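Local coordinates for putative acyl-CoA thioester hydrolase YbhC (Escherichia coli K-12, PDB 3GRH), which is a putative thioesterase, an outer-membrane lipoprotein of the pectinesterase family that neither binds pectin nor shows pectinesterase activity, at residues N247-T252 with D280-R285; I188-S193 with P224-R229; Y307-A312 with G350-R355; Q265-V270 with R285-F290. One frame throughout, in Å; residues are numbered along the deposited sequence.

Contact 1: residues N247-T252 with D280-R285; sequences NTFFVT and DIVSGR
Ser283 lies under the ring of Phe250: its CB sits over one ring face, 4.0 Å from the ring centroid and 22° off the normal, a CH-pi contact displaced toward the CE1 side. The hydroxyl of the same serine turns the other way along the strand. With OG beside the backbone N (chi1 -63°), it gives its proton to Asp280 O of its own segment and accepts one from the Asn247 amide, ND2 to OG 3.0 Å. That donor bond is bent at 141°, though OG stays in the amide plane. One bond ties the hydroxyl to the corner at Asp280, the other to the Asn247 amide across the contact; CB is left facing the phenyl ring. Across the sheet from this pair, Phe249 and Val282 run alongside each other and point the same way, with Phe249 CD2 4.1 Å from Val282 CG1. At the corner, Thr248 and Ile281 repeat this side-by-side placement, Thr248 CB to Ile281 CG2 4.0 Å. Between these two faces the backbones are laced in parallel: Phe249 N to Ile281 O, Ser283 N to Phe249 O and Val251 N to Ser283 O each measure 2.9 Å. Gly284 CA passes close to Val251 O in a C-H...O contact. Asp280, the predicted nucleophile, directs its carboxylate out of the contact into a salt bridge with Arg340, the probable substrate-binding arginine. Stacked parallel rungs with a sharp corner carrying the aspartate are characteristic of the right-handed parallel beta-helix of the pectinesterase family; the corner corresponds to the predicted active site.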
loop_
_atom_site.group_PDB
_atom_site.type_symbol
_atom_site.label_atom_id
_atom_site.label_comp_id
_atom_site.label_asym_id
_atom_site.label_seq_id
_atom_site.Cartn_x
_atom_site.Cartn_y
_atom_site.Cartn_z
ATOM N N ASN A 247 2.268 -9.678 -0.007
ATOM C CA ASN A 247 1.199 -8.742 -0.358
ATOM C C ASN A 247 0.646 -8.021 0.881
ATOM O O ASN A 247 -0.574 -7.761 0.952
ATOM C CB ASN A 247 0.049 -9.446 -1.071
ATOM C CG ASN A 247 0.423 -10.041 -2.400
ATOM O OD1 ASN A 247 0.317 -11.277 -2.572
ATOM N ND2 ASN A 247 0.851 -9.210 -3.348
ATOM N N THR A 248 1.506 -7.520 1.775
ATOM C CA THR A 248 1.098 -6.813 2.934
ATOM C C THR A 248 0.110 -5.650 2.759
ATOM O O THR A 248 -0.900 -5.613 3.448
ATOM C CB THR A 248 2.362 -6.305 3.605
ATOM O OG1 THR A 248 3.206 -7.424 3.921
ATOM C CG2 THR A 248 2.016 -5.582 4.849
ATOM N N PHE A 249 0.413 -4.758 1.833
ATOM C CA PHE A 249 -0.389 -3.577 1.572
ATOM C C PHE A 249 -0.823 -3.645 0.107
ATOM O O PHE A 249 0.024 -3.755 -0.756
ATOM C CB PHE A 249 0.455 -2.364 1.889
ATOM C CG PHE A 249 -0.274 -1.046 1.689
ATOM C CD1 PHE A 249 -1.608 -0.858 2.096
ATOM C CD2 PHE A 249 0.373 0.018 1.156
ATOM C CE1 PHE A 249 -2.221 0.379 1.953
ATOM C CE2 PHE A 249 -0.267 1.244 0.990
ATOM C CZ PHE A 249 -1.519 1.419 1.390
ATOM N N PHE A 250 -2.145 -3.572 -0.155
ATOM C CA PHE A 250 -2.680 -3.725 -1.496
ATOM C C PHE A 250 -3.580 -2.538 -1.765
ATOM O O PHE A 250 -4.486 -2.263 -0.988
ATOM C CB PHE A 250 -3.488 -5.004 -1.597
ATOM C CG PHE A 250 -3.447 -5.619 -2.963
ATOM C CD1 PHE A 250 -2.740 -6.767 -3.173
ATOM C CD2 PHE A 250 -3.945 -4.959 -4.059
ATOM C CE1 PHE A 250 -2.623 -7.326 -4.452
ATOM C CE2 PHE A 250 -3.851 -5.485 -5.343
ATOM C CZ PHE A 250 -3.205 -6.670 -5.545
ATOM N N VAL A 251 -3.300 -1.782 -2.814
ATOM C CA VAL A 251 -4.243 -0.780 -3.207
ATOM C C VAL A 251 -4.927 -1.206 -4.478
ATOM O O VAL A 251 -4.355 -1.877 -5.306
ATOM C CB VAL A 251 -3.614 0.521 -3.430
ATOM C CG1 VAL A 251 -3.094 1.049 -2.041
ATOM C CG2 VAL A 251 -2.423 0.448 -4.330
ATOM N N THR A 252 -6.203 -0.911 -4.597
ATOM C CA THR A 252 -6.878 -1.184 -5.815
ATOM C C THR A 252 -7.795 -0.035 -6.160
ATOM O O THR A 252 -7.936 0.935 -5.400
ATOM C CB THR A 252 -7.752 -2.473 -5.811
ATOM O OG1 THR A 252 -9.099 -2.126 -5.457
ATOM C CG2 THR A 252 -7.260 -3.648 -4.924
ATOM N N ASP A 280 6.313 -8.792 -2.735
ATOM C CA ASP A 280 5.326 -7.817 -3.181
ATOM C C ASP A 280 4.674 -7.142 -2.009
ATOM O O ASP A 280 3.436 -7.168 -1.887
ATOM C CB ASP A 280 4.348 -8.507 -4.136
ATOM C CG ASP A 280 5.016 -9.123 -5.360
ATOM O OD1 ASP A 280 6.137 -8.763 -5.754
ATOM O OD2 ASP A 280 4.360 -10.019 -6.022
ATOM N N ILE A 281 5.485 -6.464 -1.206
ATOM C CA ILE A 281 5.044 -5.911 0.035
ATOM C C ILE A 281 3.980 -4.842 -0.218
ATOM O O ILE A 281 3.042 -4.731 0.536
ATOM C CB ILE A 281 6.219 -5.376 0.794
ATOM C CG1 ILE A 281 7.309 -6.446 1.007
ATOM C CG2 ILE A 281 5.774 -4.760 2.118
ATOM C CD1 ILE A 281 8.529 -5.824 1.635
ATOM N N VAL A 282 4.177 -4.004 -1.215
ATOM C CA VAL A 282 3.202 -2.941 -1.593
ATOM C C VAL A 282 2.803 -3.215 -3.046
ATOM O O VAL A 282 3.632 -3.237 -3.898
ATOM C CB VAL A 282 3.815 -1.542 -1.503
ATOM C CG1 VAL A 282 2.845 -0.560 -2.113
ATOM C CG2 VAL A 282 4.170 -1.255 -0.029
ATOM N N SER A 283 1.551 -3.574 -3.259
ATOM C CA SER A 283 1.056 -4.007 -4.539
ATOM C C SER A 283 -0.171 -3.265 -4.961
ATOM O O SER A 283 -0.938 -2.791 -4.109
ATOM C CB SER A 283 0.619 -5.493 -4.372
ATOM O OG SER A 283 1.667 -6.401 -4.040
ATOM N N GLY A 284 -0.387 -3.160 -6.261
ATOM C CA GLY A 284 -1.669 -2.810 -6.770
ATOM C C GLY A 284 -1.776 -1.643 -7.649
ATOM O O GLY A 284 -0.772 -1.124 -8.197
ATOM N N ARG A 285 -3.021 -1.187 -7.799
ATOM C CA ARG A 285 -3.362 -0.144 -8.786
ATOM C C ARG A 285 -3.914 1.058 -8.050
ATOM O O ARG A 285 -4.895 0.946 -7.373
ATOM C CB ARG A 285 -4.434 -0.682 -9.724
ATOM C CG ARG A 285 -4.770 0.217 -10.911
ATOM C CD ARG A 285 -5.500 -0.507 -12.000
ATOM N NE ARG A 285 -4.672 -1.447 -12.667
ATOM C CZ ARG A 285 -5.152 -2.376 -13.493
ATOM N NH1 ARG A 285 -6.458 -2.472 -13.771
ATOM N NH2 ARG A 285 -4.314 -3.174 -14.071
#

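Contact 2: residues I188-S193 with P224-R229; sequences IGVLCS and PAVALR
Ser193 drops its hydroxyl between two backbones. OG occupies the position between its own N and carbonyl carbon (chi1 68°), where it accepts from Val226 N at 3.1 Å in an almost straight bond of 173° and donates to Val190 O at 2.9 Å. One hydroxyl thus closes its own turn and grips the neighbouring chain. Val190 O also receives Ser193 N, so the 3-10 turn is held twice at this carbonyl. Val226 adds a methyl to the same spot: CG2 lies 3.3 Å from Ser193 OG and 3.7 Å from Val190 CG2. That Val190 methyl also reaches Pro224 CB at 3.6 Å, the valine crossing the proline at about a right angle. Farther along, Arg229 stretches out fully to bring its guanidinium beside the turn. Leu191 CD2 lies over one guanidinium face, while Leu191 O approaches the edge in plane, its 2.7 Å distance to NH1 being too poorly angled for a hydrogen bond. Asn258 accepts from NH1 and Asp231 forms a salt bridge with NE. Cys192, pointing away from 224-229, joins the turn to Cys180: a disulfide-linked loop packed against a rung of the pectinesterase-type beta-helix.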
loop_
_atom_site.group_PDB
_atom_site.type_symbol
_atom_site.label_atom_id
_atom_site.label_comp_id
_atom_site.label_asym_id
_atom_site.label_seq_id
_atom_site.Cartn_x
_atom_site.Cartn_y
_atom_site.Cartn_z
ATOM N N ILE A 188 -9.937 -18.693 -2.278
ATOM C CA ILE A 188 -10.639 -17.422 -2.223
ATOM C C ILE A 188 -9.937 -16.291 -2.988
ATOM O O ILE A 188 -10.601 -15.336 -3.455
ATOM C CB ILE A 188 -10.885 -17.080 -0.730
ATOM C CG1 ILE A 188 -12.014 -16.069 -0.572
ATOM C CG2 ILE A 188 -9.591 -16.694 -0.036
ATOM C CD1 ILE A 188 -13.335 -16.727 -0.496
ATOM N N GLY A 189 -8.610 -16.330 -3.075
ATOM C CA GLY A 189 -7.831 -15.328 -3.801
ATOM C C GLY A 189 -7.304 -14.149 -3.023
ATOM O O GLY A 189 -7.830 -13.830 -1.960
ATOM N N VAL A 190 -6.290 -13.478 -3.563
ATOM C CA VAL A 190 -5.632 -12.365 -2.833
ATOM C C VAL A 190 -6.619 -11.263 -2.517
ATOM O O VAL A 190 -6.541 -10.625 -1.422
ATOM C CB VAL A 190 -4.419 -11.839 -3.625
ATOM C CG1 VAL A 190 -4.817 -11.341 -4.995
ATOM C CG2 VAL A 190 -3.617 -10.736 -2.858
ATOM N N LEU A 191 -7.515 -10.953 -3.444
ATOM C CA LEU A 191 -8.458 -9.839 -3.257
ATOM C C LEU A 191 -9.528 -10.111 -2.177
ATOM O O LEU A 191 -10.406 -9.254 -1.961
ATOM C CB LEU A 191 -9.152 -9.462 -4.588
ATOM C CG LEU A 191 -8.223 -8.794 -5.610
ATOM C CD1 LEU A 191 -9.000 -8.143 -6.694
ATOM C CD2 LEU A 191 -7.337 -7.705 -4.969
ATOM N N CYS A 192 -9.496 -11.265 -1.535
ATOM C CA CYS A 192 -10.335 -11.543 -0.401
ATOM C C CYS A 192 -9.537 -11.844 0.829
ATOM O O CYS A 192 -10.112 -12.211 1.859
ATOM C CB CYS A 192 -11.169 -12.757 -0.662
ATOM S SG CYS A 192 -12.302 -12.525 -2.081
ATOM N N SER A 193 -8.219 -11.750 0.774
ATOM C CA SER A 193 -7.403 -12.161 1.929
ATOM C C SER A 193 -7.120 -11.028 2.899
ATOM O O SER A 193 -6.413 -11.216 3.834
ATOM C CB SER A 193 -6.032 -12.733 1.458
ATOM O OG SER A 193 -5.235 -11.679 0.891
ATOM N N PRO A 224 -0.581 -15.335 -0.638
ATOM C CA PRO A 224 -1.021 -13.934 -0.507
ATOM C C PRO A 224 -1.770 -13.783 0.798
ATOM O O PRO A 224 -2.705 -14.514 1.092
ATOM C CB PRO A 224 -1.931 -13.740 -1.707
ATOM C CG PRO A 224 -1.680 -14.911 -2.561
ATOM C CD PRO A 224 -1.260 -16.021 -1.747
ATOM N N ALA A 225 -1.431 -12.780 1.579
ATOM C CA ALA A 225 -2.078 -12.562 2.811
ATOM C C ALA A 225 -2.031 -11.060 3.151
ATOM O O ALA A 225 -1.179 -10.579 3.944
ATOM C CB ALA A 225 -1.408 -13.393 3.848
ATOM N N VAL A 226 -3.020 -10.369 2.615
ATOM C CA VAL A 226 -3.057 -8.929 2.735
ATOM C C VAL A 226 -3.398 -8.507 4.138
ATOM O O VAL A 226 -4.325 -9.042 4.759
ATOM C CB VAL A 226 -4.089 -8.345 1.707
ATOM C CG1 VAL A 226 -4.177 -6.828 1.873
ATOM C CG2 VAL A 226 -3.745 -8.745 0.281
ATOM N N ALA A 227 -2.657 -7.518 4.643
ATOM C CA ALA A 227 -2.941 -6.882 5.902
ATOM C C ALA A 227 -3.968 -5.783 5.676
ATOM O O ALA A 227 -5.004 -5.808 6.230
ATOM C CB ALA A 227 -1.701 -6.335 6.518
ATOM N N LEU A 228 -3.634 -4.802 4.841
ATOM C CA LEU A 228 -4.493 -3.613 4.596
ATOM C C LEU A 228 -4.724 -3.548 3.106
ATOM O O LEU A 228 -3.799 -3.445 2.361
ATOM C CB LEU A 228 -3.784 -2.371 5.037
ATOM C CG LEU A 228 -4.548 -1.091 4.791
ATOM C CD1 LEU A 228 -5.960 -1.012 5.307
ATOM C CD2 LEU A 228 -3.682 0.024 5.440
ATOM N N ARG A 229 -5.990 -3.477 2.711
ATOM C CA ARG A 229 -6.402 -3.162 1.354
ATOM C C ARG A 229 -7.189 -1.889 1.359
ATOM O O ARG A 229 -8.102 -1.728 2.186
ATOM C CB ARG A 229 -7.257 -4.241 0.834
ATOM C CG ARG A 229 -7.889 -3.948 -0.477
ATOM C CD ARG A 229 -8.609 -5.051 -1.126
ATOM N NE ARG A 229 -9.409 -4.603 -2.272
ATOM C CZ ARG A 229 -10.297 -5.385 -2.872
ATOM N NH1 ARG A 229 -10.455 -6.654 -2.503
ATOM N NH2 ARG A 229 -11.047 -4.874 -3.810
#

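Contact 3: residues Y307-A312 with G350-R355; sequences YVFAPA and GQVVIR
Phe309 meets Val352 and Ile354 in the apolar packing that carries most of this contact. Val352 CG2 sits over one face of the Phe309 ring, 4.3 Å from its centroid and 22° off the normal, a CH-pi contact; Val308 CG1 covers the opposite face from within the same segment. Ile354 comes in at the edge instead, its CD1 near the ring plane and 3.7 Å from Phe309 CE2. The ring reaches both because CG lies beside the backbone N (chi1 -66°), and Val352 meets it at about a right angle with the methyl that stands anti to its own N. Pro311 extends the apolar strip, CG to Val352 CG1 4.2 Å, and lays its ring along the backbone of the other segment, with CB 3.6 Å from Gln351 O. The polar component is slight: Gly350 CA directs a C-H toward Pro311 O, 3.4 Å away, where the backbones come closest. Strands 309-311 and 351-355 are not paired; their axes pass 7.2 Å apart at 145°, so the contact spans the interior between two faces of the beta-helix. Phe321 of strand 321-324 touches both Phe309 and Pro311, and Phe295 meets the Phe309 ring edge-to-face. Strand 337-342 borders strand 307-311 and touches Ile354 through Leu338, while Met404 of strand 403-407, which neighbours strand 351-355 in the sheet, touches Val352.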
loop_
_atom_site.group_PDB
_atom_site.type_symbol
_atom_site.label_atom_id
_atom_site.label_comp_id
_atom_site.label_asym_id
_atom_site.label_seq_id
_atom_site.Cartn_x
_atom_site.Cartn_y
_atom_site.Cartn_z
ATOM N N TYR A 307 10.582 -8.550 -2.794
ATOM C CA TYR A 307 10.301 -7.442 -3.710
ATOM C C TYR A 307 9.459 -6.416 -2.997
ATOM O O TYR A 307 8.372 -6.758 -2.601
ATOM C CB TYR A 307 9.527 -7.872 -4.966
ATOM C CG TYR A 307 9.979 -9.169 -5.581
ATOM C CD1 TYR A 307 11.062 -9.236 -6.448
ATOM C CD2 TYR A 307 9.356 -10.343 -5.197
ATOM C CE1 TYR A 307 11.465 -10.482 -6.950
ATOM C CE2 TYR A 307 9.807 -11.581 -5.678
ATOM C CZ TYR A 307 10.839 -11.611 -6.551
ATOM O OH TYR A 307 11.239 -12.856 -7.084
ATOM N N VAL A 308 9.913 -5.174 -2.867
ATOM C CA VAL A 308 9.186 -4.231 -2.109
ATOM C C VAL A 308 7.931 -3.773 -2.810
ATOM O O VAL A 308 6.840 -3.827 -2.283
ATOM C CB VAL A 308 10.024 -3.030 -1.689
ATOM C CG1 VAL A 308 9.194 -2.044 -0.842
ATOM C CG2 VAL A 308 11.274 -3.562 -0.927
ATOM N N PHE A 309 8.080 -3.291 -4.056
ATOM C CA PHE A 309 6.964 -2.708 -4.785
ATOM C C PHE A 309 6.525 -3.539 -5.965
ATOM O O PHE A 309 7.358 -3.984 -6.772
ATOM C CB PHE A 309 7.377 -1.319 -5.323
ATOM C CG PHE A 309 7.621 -0.320 -4.282
ATOM C CD1 PHE A 309 6.586 0.219 -3.533
ATOM C CD2 PHE A 309 8.894 0.101 -4.076
ATOM C CE1 PHE A 309 6.867 1.092 -2.507
ATOM C CE2 PHE A 309 9.161 1.039 -3.114
ATOM C CZ PHE A 309 8.148 1.511 -2.330
ATOM N N ALA A 310 5.205 -3.761 -6.093
ATOM C CA ALA A 310 4.622 -4.482 -7.232
ATOM C C ALA A 310 3.423 -3.746 -7.772
ATOM O O ALA A 310 2.254 -4.125 -7.531
ATOM C CB ALA A 310 4.202 -5.879 -6.767
ATOM N N PRO A 311 3.686 -2.632 -8.422
ATOM C CA PRO A 311 2.646 -1.829 -8.994
ATOM C C PRO A 311 1.987 -2.529 -10.223
ATOM O O PRO A 311 2.678 -3.186 -11.064
ATOM C CB PRO A 311 3.387 -0.568 -9.402
ATOM C CG PRO A 311 4.740 -0.922 -9.534
ATOM C CD PRO A 311 5.019 -2.092 -8.686
ATOM N N ALA A 312 0.695 -2.296 -10.330
ATOM C CA ALA A 312 -0.169 -2.793 -11.375
ATOM C C ALA A 312 -0.762 -1.632 -12.203
ATOM O O ALA A 312 -1.883 -1.700 -12.730
ATOM C CB ALA A 312 -1.302 -3.665 -10.807
ATOM N N GLY A 350 3.628 -1.457 -14.500
ATOM C CA GLY A 350 3.662 -0.793 -13.237
ATOM C C GLY A 350 4.644 0.351 -13.103
ATOM O O GLY A 350 5.797 0.258 -13.512
ATOM N N GLN A 351 4.246 1.401 -12.413
ATOM C CA GLN A 351 5.032 2.553 -12.292
ATOM C C GLN A 351 5.433 2.864 -10.830
ATOM O O GLN A 351 4.594 2.826 -9.927
ATOM C CB GLN A 351 4.242 3.724 -12.817
ATOM C CG GLN A 351 5.121 4.924 -13.122
ATOM C CD GLN A 351 5.340 5.945 -12.085
ATOM O OE1 GLN A 351 4.672 5.997 -11.059
ATOM N NE2 GLN A 351 6.306 6.814 -12.340
ATOM N N VAL A 352 6.713 3.104 -10.627
ATOM C CA VAL A 352 7.228 3.460 -9.293
ATOM C C VAL A 352 8.422 4.293 -9.409
ATOM O O VAL A 352 9.272 4.071 -10.273
ATOM C CB VAL A 352 7.473 2.269 -8.420
ATOM C CG1 VAL A 352 8.316 1.322 -9.061
ATOM C CG2 VAL A 352 8.067 2.695 -7.047
ATOM N N VAL A 353 8.479 5.332 -8.579
ATOM C CA VAL A 353 9.670 6.164 -8.400
ATOM C C VAL A 353 10.087 6.125 -6.951
ATOM O O VAL A 353 9.270 6.370 -6.083
ATOM C CB VAL A 353 9.402 7.607 -8.825
ATOM C CG1 VAL A 353 10.510 8.535 -8.439
ATOM C CG2 VAL A 353 9.163 7.717 -10.316
ATOM N N ILE A 354 11.335 5.831 -6.687
ATOM C CA ILE A 354 11.919 5.933 -5.370
ATOM C C ILE A 354 12.913 7.052 -5.384
ATOM O O ILE A 354 13.852 7.036 -6.177
ATOM C CB ILE A 354 12.597 4.610 -4.951
ATOM C CG1 ILE A 354 11.625 3.471 -4.877
ATOM C CG2 ILE A 354 13.229 4.786 -3.517
ATOM C CD1 ILE A 354 12.343 2.101 -4.654
ATOM N N ARG A 355 12.641 8.091 -4.597
ATOM C CA ARG A 355 13.463 9.301 -4.575
ATOM C C ARG A 355 13.848 9.756 -3.215
ATOM O O ARG A 355 13.121 9.563 -2.255
ATOM C CB ARG A 355 12.831 10.459 -5.336
ATOM C CG ARG A 355 11.523 10.884 -4.831
ATOM C CD ARG A 355 10.927 12.023 -5.696
ATOM N NE ARG A 355 11.768 13.231 -5.634
ATOM C CZ ARG A 355 11.737 14.229 -6.519
ATOM N NH1 ARG A 355 10.860 14.297 -7.473
ATOM N NH2 ARG A 355 12.575 15.259 -6.289
#

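Contact 4: residues Q265-V270 with R285-F290; sequences QPRTLV and RGAVVF
Val270 packs closely beside Phe290 at the tight end of this contact: the two side chains lie alongside each other, pointing the same way, with Val270 CB 3.6 Å from Phe290 CD1. The phenyl ring also carries Val288 CG1 over one face. Thr268 and Val288 continue this buried row, Thr268 CB to Val288 CG1 4.0 Å, in the same side-by-side manner. Between the two faces the backbones form a regular parallel ladder, with Val270 N to Val289 O the shortest and straightest bond, 2.8 Å and 177°. The other face is more open to solvent: Ala287 is well covered, but Leu269 and Arg267 are partly exposed. Leu269, CG anti to its N (chi1 177°), swings CD1 across to Val289 CG1 at 3.8 Å, and Arg267 sends its guanidinium off to Asp233 and Phe54 O. More open too is Gln265, whose chain bends at chi2 (69°) to set NE2 3.6 Å from Ala287 CB. NE2 bonds to Tyr319 O; a water lies 2.7 Å from Gln265 OE1 and accepts a weak bond from Gly286 N. Strand 267-271 pairs on its other edge with 235-238 and strand 287-291 with 321-324, so the two are sheet neighbours from adjacent rungs. The inward row of Val270, Val288 and Phe290 meets Phe249 and Val251 of strand 249-251 across the core of the helix.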
loop_
_atom_site.group_PDB
_atom_site.type_symbol
_atom_site.label_atom_id
_atom_site.label_comp_id
_atom_site.label_asym_id
_atom_site.label_seq_id
_atom_site.Cartn_x
_atom_site.Cartn_y
_atom_site.Cartn_z
ATOM N N GLN A 265 -8.813 6.336 -10.585
ATOM C CA GLN A 265 -7.472 6.524 -10.101
ATOM C C GLN A 265 -7.470 7.025 -8.618
ATOM O O GLN A 265 -7.341 8.220 -8.371
ATOM C CB GLN A 265 -6.814 7.591 -10.975
ATOM C CG GLN A 265 -5.452 8.094 -10.670
ATOM C CD GLN A 265 -4.302 7.130 -10.886
ATOM O OE1 GLN A 265 -4.474 5.883 -10.858
ATOM N NE2 GLN A 265 -3.087 7.697 -11.011
ATOM N N PRO A 266 -7.669 6.143 -7.665
ATOM C CA PRO A 266 -7.666 6.544 -6.258
ATOM C C PRO A 266 -6.331 6.979 -5.788
ATOM O O PRO A 266 -5.343 6.414 -6.205
ATOM C CB PRO A 266 -8.026 5.303 -5.514
ATOM C CG PRO A 266 -7.648 4.214 -6.550
ATOM C CD PRO A 266 -7.969 4.728 -7.811
ATOM N N ARG A 267 -6.316 8.037 -4.955
ATOM C CA ARG A 267 -5.098 8.598 -4.409
ATOM C C ARG A 267 -5.001 8.340 -2.889
ATOM O O ARG A 267 -5.956 8.560 -2.152
ATOM C CB ARG A 267 -5.136 10.102 -4.588
ATOM C CG ARG A 267 -5.160 10.481 -6.034
ATOM C CD ARG A 267 -5.604 11.886 -6.297
ATOM N NE ARG A 267 -6.995 12.119 -5.974
ATOM C CZ ARG A 267 -7.634 13.268 -6.163
ATOM N NH1 ARG A 267 -7.008 14.294 -6.672
ATOM N NH2 ARG A 267 -8.923 13.364 -5.836
ATOM N N THR A 268 -3.828 7.880 -2.500
ATOM C CA THR A 268 -3.522 7.550 -1.093
ATOM C C THR A 268 -2.232 8.203 -0.671
ATOM O O THR A 268 -1.245 8.141 -1.402
ATOM C CB THR A 268 -3.423 5.983 -0.961
ATOM O OG1 THR A 268 -4.636 5.392 -1.489
ATOM C CG2 THR A 268 -3.238 5.531 0.443
ATOM N N LEU A 269 -2.190 8.722 0.552
ATOM C CA LEU A 269 -0.966 9.268 1.143
ATOM C C LEU A 269 -0.631 8.452 2.375
ATOM O O LEU A 269 -1.461 8.401 3.305
ATOM C CB LEU A 269 -1.166 10.741 1.562
ATOM C CG LEU A 269 0.034 11.367 2.255
ATOM C CD1 LEU A 269 1.194 11.381 1.305
ATOM C CD2 LEU A 269 -0.374 12.703 2.729
ATOM N N VAL A 270 0.552 7.866 2.416
ATOM C CA VAL A 270 1.017 7.079 3.591
ATOM C C VAL A 270 2.237 7.820 4.140
ATOM O O VAL A 270 3.206 8.067 3.404
ATOM C CB VAL A 270 1.448 5.669 3.164
ATOM C CG1 VAL A 270 2.006 4.832 4.390
ATOM C CG2 VAL A 270 0.319 4.934 2.461
ATOM N N ARG A 285 -3.021 -1.187 -7.799
ATOM C CA ARG A 285 -3.362 -0.144 -8.786
ATOM C C ARG A 285 -3.914 1.058 -8.050
ATOM O O ARG A 285 -4.895 0.946 -7.373
ATOM C CB ARG A 285 -4.434 -0.682 -9.724
ATOM C CG ARG A 285 -4.770 0.217 -10.911
ATOM C CD ARG A 285 -5.500 -0.507 -12.000
ATOM N NE ARG A 285 -4.672 -1.447 -12.667
ATOM C CZ ARG A 285 -5.152 -2.376 -13.493
ATOM N NH1 ARG A 285 -6.458 -2.472 -13.771
ATOM N NH2 ARG A 285 -4.314 -3.174 -14.071
ATOM N N GLY A 286 -3.314 2.212 -8.257
ATOM C CA GLY A 286 -3.714 3.424 -7.554
ATOM C C GLY A 286 -2.474 4.288 -7.488
ATOM O O GLY A 286 -1.350 3.810 -7.672
ATOM N N ALA A 287 -2.679 5.574 -7.227
ATOM C CA ALA A 287 -1.633 6.499 -7.063
ATOM C C ALA A 287 -1.365 6.611 -5.562
ATOM O O ALA A 287 -2.282 7.051 -4.793
ATOM C CB ALA A 287 -2.071 7.798 -7.560
ATOM N N VAL A 288 -0.184 6.221 -5.131
ATOM C CA VAL A 288 0.127 6.187 -3.691
ATOM C C VAL A 288 1.412 6.919 -3.491
ATOM O O VAL A 288 2.392 6.621 -4.174
ATOM C CB VAL A 288 0.285 4.768 -3.129
ATOM C CG1 VAL A 288 0.354 4.856 -1.574
ATOM C CG2 VAL A 288 -0.890 3.899 -3.610
ATOM N N VAL A 289 1.466 7.844 -2.538
ATOM C CA VAL A 289 2.670 8.541 -2.126
ATOM C C VAL A 289 3.045 8.081 -0.741
ATOM O O VAL A 289 2.185 8.123 0.124
ATOM C CB VAL A 289 2.489 10.040 -2.184
ATOM C CG1 VAL A 289 3.712 10.737 -1.534
ATOM C CG2 VAL A 289 2.254 10.600 -3.609
ATOM N N PHE A 290 4.269 7.606 -0.563
ATOM C CA PHE A 290 4.818 7.168 0.731
ATOM C C PHE A 290 5.833 8.190 1.100
ATOM O O PHE A 290 6.805 8.347 0.385
ATOM C CB PHE A 290 5.527 5.830 0.554
ATOM C CG PHE A 290 4.635 4.720 0.156
ATOM C CD1 PHE A 290 3.988 4.004 1.150
ATOM C CD2 PHE A 290 4.466 4.352 -1.165
ATOM C CE1 PHE A 290 3.177 2.958 0.846
ATOM C CE2 PHE A 290 3.618 3.285 -1.455
ATOM C CZ PHE A 290 2.959 2.627 -0.424
HETATM O O HOH W 1 -2.452 4.065 -10.801
#

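Overall arrangement
From the N terminus, contact 2 comes first, its second segment returning to the first after residues 194-223, which include three strands. Contact 1 opens after it has closed and brings 280-285 back beside 247-252, one rung later. Contact 4 opens inside contact 1 and closes beyond it, so the two cross, sharing Arg285, where the chain passes from one sheet to the next. Contact 3 follows in series and bridges both sheets. Contact 1 touches contact 2 on one side and contact 3 on the other, through neighbouring strands 228-230, 249-251, 283-284 and 307-311, whereas contact 4 lies on the facing sheet. Phe290 touches Phe249, Val282 and Phe309, joining contacts 1, 3 and 4 in the core.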